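Local atomic coordinates of aminopeptidase (Aneurinibacillus sp. AM-1, PDB entry 5IB9), a protein that probably removes amino acids from the N-terminal end of peptides, acting as a zinc-dependent metalloexopeptidase, and is captured here with zinc and a peptide-like inhibitor. Residues Glu250-Met255 / Leu264-Phe269; Gln46-Tyr51 / Val206-Lys211; Tyr314-Lys319 / Ser350-Gly355. All blocks are in the same frame, centred on the assembly; numbering follows the deposited sequence.

In the fold
Contacts 1 and 2 are buried, with centres about 7 Å apart, whereas contact 3 lies at the surface, about 21 Å from contact 1 and 26 Å from contact 2 between centres. The first two share a sheet: strands 187-210 and 263-269 are antiparallel neighbours, with probable hydrogen bonds from Phe266 N to Ala208 O and from Lys210 N to Leu264 O. In each, a helix is laid against a strand and an alanine methyl covers a phenylalanine face. Contact 3 joins a strand-end turn to a helix end; there the flat group is a histidine, covered by an isoleucine and edged by an aspartate and a water. Phe269 and Phe351 touch, linking contacts 1 and 3.

Contact 1 of 3, residues Glu250-Met255 / Leu264-Phe269; sequences ELARVM and LRFITF
Behind the helix face on which Ala252 meets Phe266, Glu250 OE2 is gripped by two donors: Arg253 NH2, 2.8 Å from it, and the backbone N of Asp14. Glu250 OE1 likewise accepts from Arg253 NE at 2.9 Å and from Asn17 ND2. Both Arg253 bonds lie almost in the guanidinium plane, a side-on bidentate salt bridge on the helix face turned away from the strand.

Across the contact the side chains that meet are all apolar. Ala252 CB stands 3.7 Å from the centroid of the Phe266 ring and only 9° off its normal, a CH-pi contact over the face; Ala252 N, 3.5 Å from Phe266 CE1, shows that the helix backbone also rests on the ring. Phe266 CG lies opposite its own carbonyl carbon (chi1 -63°), which sends the ring out toward the helix. Met255 arrives at the ring edge, CG 3.9 Å from Phe266 CZ, and crosses Leu264 at about a right angle, CG 4.0 Å from Leu264 CD1. A leucine in place of Phe266 would probably leave the Ala252 methyl without its flat partner and open a gap beside Met255.

The axes of the two segments approach to 9.4 Å at 158°, as expected where the helix of a beta-alpha-beta unit runs back against its second strand, here strand 222-228, helix 238-256 and strand 263-269 of the M28 peptidase fold.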
# COMPACT_ATOMS: atom_id res chain seq x y z
N GLU A 250 28.32 -2.23 -7.67
CA GLU A 250 29.53 -1.97 -8.44
C GLU A 250 29.27 -0.83 -9.44
O GLU A 250 30.13 0.03 -9.70
CB GLU A 250 30.08 -3.24 -9.02
CG GLU A 250 31.41 -2.98 -9.84
CD GLU A 250 32.61 -2.38 -9.10
OE1 GLU A 250 32.65 -2.22 -7.86
OE2 GLU A 250 33.54 -2.01 -9.87
N LEU A 251 28.11 -0.83 -10.11
CA LEU A 251 27.85 0.22 -11.05
C LEU A 251 27.69 1.54 -10.29
O LEU A 251 28.08 2.63 -10.81
CB LEU A 251 26.59 -0.02 -11.94
CG LEU A 251 26.89 -1.20 -12.90
CD1 LEU A 251 25.61 -1.46 -13.65
CD2 LEU A 251 28.03 -0.92 -13.87
N ALA A 252 27.11 1.51 -9.05
CA ALA A 252 27.08 2.81 -8.32
C ALA A 252 28.54 3.28 -8.03
O ALA A 252 28.75 4.44 -8.13
CB ALA A 252 26.38 2.61 -6.99
N ARG A 253 29.48 2.39 -7.71
CA ARG A 253 30.85 2.81 -7.45
C ARG A 253 31.43 3.33 -8.72
O ARG A 253 32.05 4.43 -8.76
CB ARG A 253 31.60 1.62 -7.00
CG ARG A 253 33.06 2.01 -6.54
CD ARG A 253 33.92 0.78 -6.22
NE ARG A 253 34.30 0.19 -7.49
CZ ARG A 253 35.20 0.66 -8.33
NH1 ARG A 253 35.94 1.73 -7.95
NH2 ARG A 253 35.37 0.06 -9.55
N VAL A 254 31.22 2.62 -9.82
CA VAL A 254 31.76 3.12 -11.13
C VAL A 254 31.24 4.50 -11.46
O VAL A 254 32.03 5.39 -11.85
CB VAL A 254 31.42 2.12 -12.27
CG1 VAL A 254 31.70 2.76 -13.67
CG2 VAL A 254 32.30 0.88 -12.08
N MET A 255 29.91 4.73 -11.34
CA MET A 255 29.35 5.98 -11.77
C MET A 255 29.80 7.08 -10.80
O MET A 255 29.83 8.27 -11.22
CB MET A 255 27.82 5.95 -11.80
CG MET A 255 27.38 4.92 -12.81
SD MET A 255 27.75 5.52 -14.50
CE MET A 255 26.87 4.20 -15.36
N LEU A 264 20.72 9.25 -11.26
CA LEU A 264 20.72 7.76 -11.23
C LEU A 264 20.32 7.36 -9.84
O LEU A 264 20.83 7.88 -8.84
CB LEU A 264 22.18 7.30 -11.56
CG LEU A 264 22.69 7.66 -12.91
CD1 LEU A 264 24.10 7.12 -13.13
CD2 LEU A 264 21.85 7.14 -13.98
N ARG A 265 19.37 6.43 -9.77
CA ARG A 265 18.95 5.89 -8.47
C ARG A 265 19.30 4.43 -8.48
O ARG A 265 18.71 3.66 -9.30
CB ARG A 265 17.43 6.07 -8.26
CG ARG A 265 17.01 7.59 -8.34
CD ARG A 265 15.55 7.75 -8.06
NE ARG A 265 15.28 9.18 -8.10
CZ ARG A 265 14.07 9.64 -7.80
NH1 ARG A 265 13.03 8.88 -7.38
NH2 ARG A 265 13.93 10.93 -7.85
N PHE A 266 20.13 4.01 -7.56
CA PHE A 266 20.55 2.59 -7.41
C PHE A 266 19.81 2.05 -6.23
O PHE A 266 19.86 2.61 -5.12
CB PHE A 266 22.08 2.54 -7.17
CG PHE A 266 22.92 3.07 -8.30
CD1 PHE A 266 23.31 2.21 -9.30
CD2 PHE A 266 23.22 4.41 -8.33
CE1 PHE A 266 24.03 2.64 -10.39
CE2 PHE A 266 24.08 4.89 -9.38
CZ PHE A 266 24.44 4.01 -10.41
N ILE A 267 19.01 0.98 -6.48
CA ILE A 267 18.09 0.56 -5.45
C ILE A 267 18.19 -0.96 -5.24
O ILE A 267 18.22 -1.73 -6.23
CB ILE A 267 16.59 0.92 -5.81
CG1 ILE A 267 16.50 2.38 -6.18
CG2 ILE A 267 15.69 0.51 -4.63
CD1 ILE A 267 15.05 2.76 -6.54
N THR A 268 18.22 -1.35 -3.95
CA THR A 268 17.99 -2.78 -3.70
C THR A 268 16.68 -2.93 -3.00
O THR A 268 16.38 -2.26 -2.02
CB THR A 268 19.20 -3.44 -2.92
OG1 THR A 268 19.32 -2.90 -1.59
CG2 THR A 268 20.43 -3.19 -3.74
N PHE A 269 15.83 -3.82 -3.54
CA PHE A 269 14.45 -3.95 -3.03
C PHE A 269 14.31 -5.08 -2.05
O PHE A 269 14.93 -6.13 -2.26
CB PHE A 269 13.52 -4.19 -4.18
CG PHE A 269 13.48 -3.16 -5.25
CD1 PHE A 269 12.89 -1.89 -5.00
CD2 PHE A 269 14.00 -3.37 -6.51
CE1 PHE A 269 12.85 -0.89 -5.99
CE2 PHE A 269 13.95 -2.39 -7.52
CZ PHE A 269 13.38 -1.18 -7.24

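Contact 2 of 3, residues Gln46-Tyr51 / Val206-Lys211; sequences QQFKSY and VIATKK
Phe48 and Ala208 form the CH-pi part of this contact. Ala208 CB sits 3.4 Å from the centroid of the Phe48 ring and 16° off its normal, so the methyl comes down over one face. It leans toward the substituted side of the ring: the 3.4 Å from Ala208 CB to Phe48 CG marks tight packing, while CZ lies farther off.

The second kind is aliphatic contact at the ring edge. Val206 CG1 approaches Phe48 CD2 to 3.9 Å, near the ring plane. It is the branch anti to the valine's N (chi1 -179°), and with it the strand offers two alternate side chains, Val206 and Ala208, to one ring, with Ile207 turned to the other face of the strand.

The polar bonds of segment 46-51 run within it, around the helix end. Ser50 OG donates to Gln47 O at 2.7 Å, in the carbonyl plane and on a lone pair. The same oxygen lies 3.2 Å above the plane of the Tyr51 ring, over its centre. Tyr51 N donates to Phe48 O at 3.1 Å and, weakly, to Gln47 O, consistent with the last turn tightening.

Around the contact, the Phe48 ring also meets Val55 of strand 55-66, Phe266 of strand 263-269, and Leu249 and Ala252 of helix 238-256. Phe48 thus carries helix 35-50 onto helix 238-256 and onto the sheet, where strand 187-210 pairs antiparallel with both 55-66 and 263-269.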
# COMPACT_ATOMS: atom_id res chain seq x y z
N GLN A 46 25.95 0.58 3.81
CA GLN A 46 27.36 0.92 4.05
C GLN A 46 28.16 0.98 2.79
O GLN A 46 28.99 1.88 2.63
CB GLN A 46 27.99 -0.06 5.04
CG GLN A 46 29.50 0.22 5.27
CD GLN A 46 29.77 1.62 5.78
OE1 GLN A 46 28.94 2.24 6.50
NE2 GLN A 46 30.96 2.10 5.47
N GLN A 47 27.91 0.04 1.88
CA GLN A 47 28.71 0.08 0.65
C GLN A 47 28.40 1.31 -0.16
O GLN A 47 29.30 2.04 -0.63
CB GLN A 47 28.53 -1.14 -0.25
CG GLN A 47 28.84 -2.45 0.45
CD GLN A 47 29.99 -2.46 1.47
OE1 GLN A 47 29.71 -2.71 2.70
NE2 GLN A 47 31.20 -2.17 1.03
N PHE A 48 27.10 1.65 -0.29
CA PHE A 48 26.82 2.82 -1.04
C PHE A 48 27.43 4.06 -0.39
O PHE A 48 27.91 4.94 -1.07
CB PHE A 48 25.30 3.08 -1.12
CG PHE A 48 24.52 2.21 -2.13
CD1 PHE A 48 24.84 2.13 -3.47
CD2 PHE A 48 23.41 1.47 -1.65
CE1 PHE A 48 24.04 1.42 -4.39
CE2 PHE A 48 22.60 0.80 -2.60
CZ PHE A 48 22.94 0.77 -3.93
N LYS A 49 27.35 4.12 0.94
CA LYS A 49 27.91 5.30 1.62
C LYS A 49 29.39 5.33 1.35
O LYS A 49 29.95 6.48 1.22
CB LYS A 49 27.65 5.24 3.12
CG LYS A 49 26.30 5.66 3.52
CD LYS A 49 26.28 5.47 5.10
CE LYS A 49 24.96 5.66 5.75
NZ LYS A 49 25.18 5.24 7.26
N SER A 50 30.06 4.19 1.31
CA SER A 50 31.53 4.18 1.09
C SER A 50 31.95 4.73 -0.26
O SER A 50 33.13 5.12 -0.46
CB SER A 50 32.11 2.85 1.30
OG SER A 50 31.92 1.99 0.16
N TYR A 51 31.02 4.73 -1.26
CA TYR A 51 31.33 5.26 -2.60
C TYR A 51 30.98 6.75 -2.65
O TYR A 51 31.02 7.41 -3.73
CB TYR A 51 30.45 4.56 -3.70
CG TYR A 51 30.45 3.07 -3.61
CD1 TYR A 51 29.31 2.33 -4.04
CD2 TYR A 51 31.53 2.35 -3.22
CE1 TYR A 51 29.35 0.93 -3.96
CE2 TYR A 51 31.53 0.98 -3.09
CZ TYR A 51 30.43 0.26 -3.58
OH TYR A 51 30.37 -1.13 -3.50
N VAL A 206 16.70 -0.09 -0.09
CA VAL A 206 17.90 0.76 0.12
C VAL A 206 18.09 1.55 -1.16
O VAL A 206 18.18 0.99 -2.25
CB VAL A 206 19.17 -0.08 0.39
CG1 VAL A 206 20.30 0.97 0.61
CG2 VAL A 206 18.98 -0.96 1.61
N ILE A 207 18.10 2.89 -1.02
CA ILE A 207 18.04 3.75 -2.21
C ILE A 207 19.23 4.75 -2.19
O ILE A 207 19.39 5.53 -1.24
CB ILE A 207 16.78 4.59 -2.25
CG1 ILE A 207 15.54 3.69 -2.27
CG2 ILE A 207 16.76 5.53 -3.51
CD1 ILE A 207 14.63 4.02 -1.13
N ALA A 208 20.10 4.75 -3.22
CA ALA A 208 21.31 5.62 -3.29
C ALA A 208 21.18 6.41 -4.57
O ALA A 208 21.00 5.86 -5.60
CB ALA A 208 22.62 4.71 -3.34
N THR A 209 21.25 7.73 -4.45
CA THR A 209 20.95 8.59 -5.62
C THR A 209 22.19 9.41 -5.94
O THR A 209 22.72 10.05 -5.02
CB THR A 209 19.77 9.49 -5.29
OG1 THR A 209 18.59 8.68 -5.07
CG2 THR A 209 19.52 10.43 -6.51
N LYS A 210 22.54 9.41 -7.20
CA LYS A 210 23.55 10.32 -7.73
C LYS A 210 22.83 11.46 -8.50
O LYS A 210 22.20 11.26 -9.53
CB LYS A 210 24.48 9.56 -8.68
CG LYS A 210 25.75 10.47 -9.05
CD LYS A 210 26.54 9.87 -10.16
CE LYS A 210 27.97 10.63 -10.29
NZ LYS A 210 27.80 11.94 -10.97
N LYS A 211 22.91 12.65 -7.93
CA LYS A 211 22.38 13.81 -8.61
C LYS A 211 23.25 14.19 -9.83
O LYS A 211 24.39 14.03 -9.79
CB LYS A 211 22.31 15.00 -7.65
CG LYS A 211 21.29 14.84 -6.55
CD LYS A 211 21.64 15.62 -5.30
CE LYS A 211 20.40 16.11 -4.57
NZ LYS A 211 20.66 17.12 -3.54

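Contact 3 of 3, residues Tyr314-Lys319 / Ser350-Gly355; sequences YTIDGK and SFHALG
Before the chain reaches His352, the residue that meets both Ile316 and Asp317, Ser350 and Phe351 turn to other neighbours: Ser350 OG is hydrogen-bonded to Ser279 OG, and the Phe351 side chain packs on helix 277-283.

His352 then carries the interface. Its CG is anti to the backbone N (chi1 177°), which extends the ring over to the 314-319 turn. Ile316 CB lies 3.5 Å above the imidazole plane, over its centre, a CH-pi contact; its two branches spread over the ring, CG1 toward His352 CB and CG, CG2 toward CD2 and NE2. The Ile316 side chain is also about 9 Å from the bound inhibitor, between nearest atoms. Asp317 comes to the edge, with OD1 in the ring plane 3.4 Å from His352 CE1 and the carboxylate turned 81° from the imidazole. A water also lies in that plane, 2.7 Å from His352 NE2, and donates a weak bond to Asp317 OD1, bridging the two groups.

Asp317 has further restraints. Lys319 N reaches Asp317 OD2 at 3.2 Å from above the carboxylate plane, closing an Asx turn, and Lys319 NZ forms a salt bridge with Asp317 OD1 at 3.6 Å.

Beyond His352, Leu354 N donates to Phe351 O at 2.9 Å and Gly355 N to His352 O at 2.9 Å; Gly355, with phi 88°, completes a Schellman motif. The contact packs a type I turn (Thr315 to Gly318) with an Asx turn, at the end of strand 310-315, against a Schellman-capped helix of the M28 peptidase fold.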
# COMPACT_ATOMS: atom_id res chain seq x y z
N TYR A 314 14.21 -9.08 -20.58
CA TYR A 314 12.80 -9.41 -20.61
C TYR A 314 11.97 -8.17 -20.30
O TYR A 314 12.24 -7.40 -19.37
CB TYR A 314 12.48 -10.43 -19.55
CG TYR A 314 12.84 -11.87 -19.90
CD1 TYR A 314 12.50 -12.42 -21.11
CD2 TYR A 314 13.55 -12.61 -18.99
CE1 TYR A 314 12.88 -13.78 -21.40
CE2 TYR A 314 13.94 -14.01 -19.27
CZ TYR A 314 13.54 -14.53 -20.45
OH TYR A 314 13.93 -15.84 -20.79
N THR A 315 10.89 -7.98 -21.08
CA THR A 315 9.97 -6.94 -20.80
C THR A 315 8.57 -7.57 -20.48
O THR A 315 8.28 -8.71 -20.93
CB THR A 315 9.81 -5.88 -21.91
OG1 THR A 315 9.25 -6.59 -23.04
CG2 THR A 315 11.20 -5.34 -22.30
N ILE A 316 7.74 -6.84 -19.77
CA ILE A 316 6.43 -7.43 -19.33
C ILE A 316 5.53 -7.71 -20.52
O ILE A 316 4.87 -8.77 -20.45
CB ILE A 316 5.73 -6.38 -18.40
CG1 ILE A 316 6.58 -6.14 -17.11
CG2 ILE A 316 4.31 -6.82 -18.03
CD1 ILE A 316 7.04 -7.36 -16.36
N ASP A 317 5.51 -6.78 -21.49
CA ASP A 317 4.66 -6.94 -22.68
C ASP A 317 5.38 -7.59 -23.85
O ASP A 317 4.78 -7.66 -24.93
CB ASP A 317 4.02 -5.59 -23.03
CG ASP A 317 5.02 -4.48 -23.14
OD1 ASP A 317 4.56 -3.29 -23.23
OD2 ASP A 317 6.27 -4.74 -23.16
N GLY A 318 6.62 -8.05 -23.71
CA GLY A 318 7.36 -8.58 -24.88
C GLY A 318 7.60 -7.58 -26.01
O GLY A 318 7.92 -8.01 -27.13
N LYS A 319 7.54 -6.28 -25.70
CA LYS A 319 7.80 -5.24 -26.68
C LYS A 319 9.14 -4.63 -26.31
O LYS A 319 9.52 -4.64 -25.10
CB LYS A 319 6.77 -4.15 -26.64
CG LYS A 319 5.39 -4.63 -27.13
CD LYS A 319 4.59 -3.40 -27.55
CE LYS A 319 3.96 -2.65 -26.38
NZ LYS A 319 2.52 -3.07 -26.13
N SER A 350 7.06 -3.69 -11.40
CA SER A 350 6.52 -2.56 -10.62
C SER A 350 6.61 -1.21 -11.28
O SER A 350 5.82 -0.31 -10.98
CB SER A 350 7.24 -2.59 -9.26
OG SER A 350 6.99 -3.87 -8.61
N PHE A 351 7.61 -1.14 -12.15
CA PHE A 351 7.84 0.13 -12.89
C PHE A 351 7.09 0.06 -14.20
O PHE A 351 6.54 1.10 -14.60
CB PHE A 351 9.36 0.39 -13.01
CG PHE A 351 9.98 0.51 -11.67
CD1 PHE A 351 9.87 1.72 -10.96
CD2 PHE A 351 10.47 -0.61 -10.98
CE1 PHE A 351 10.31 1.82 -9.61
CE2 PHE A 351 10.94 -0.51 -9.66
CZ PHE A 351 10.85 0.73 -8.98
N HIS A 352 7.07 -1.06 -14.91
CA HIS A 352 6.20 -1.17 -16.08
C HIS A 352 4.75 -0.78 -15.71
O HIS A 352 4.08 -0.10 -16.53
CB HIS A 352 6.30 -2.57 -16.58
CG HIS A 352 5.40 -2.80 -17.73
ND1 HIS A 352 5.81 -2.56 -19.02
CD2 HIS A 352 4.14 -3.28 -17.77
CE1 HIS A 352 4.80 -2.85 -19.84
NE2 HIS A 352 3.76 -3.20 -19.11
N ALA A 353 4.33 -1.06 -14.51
CA ALA A 353 2.94 -0.83 -14.12
C ALA A 353 2.69 0.66 -14.10
O ALA A 353 1.54 1.11 -14.28
CB ALA A 353 2.71 -1.39 -12.77
N LEU A 354 3.71 1.50 -13.90
CA LEU A 354 3.56 2.96 -13.96
C LEU A 354 3.75 3.58 -15.33
O LEU A 354 3.72 4.81 -15.42
CB LEU A 354 4.55 3.56 -12.96
CG LEU A 354 4.29 3.27 -11.48
CD1 LEU A 354 5.34 4.12 -10.74
CD2 LEU A 354 2.89 3.73 -11.07
N GLY A 355 3.97 2.75 -16.37
CA GLY A 355 4.30 3.35 -17.67
C GLY A 355 5.77 3.60 -17.91
O GLY A 355 6.12 4.15 -18.93
O HOH W 1 1.95 -3.25 -21.07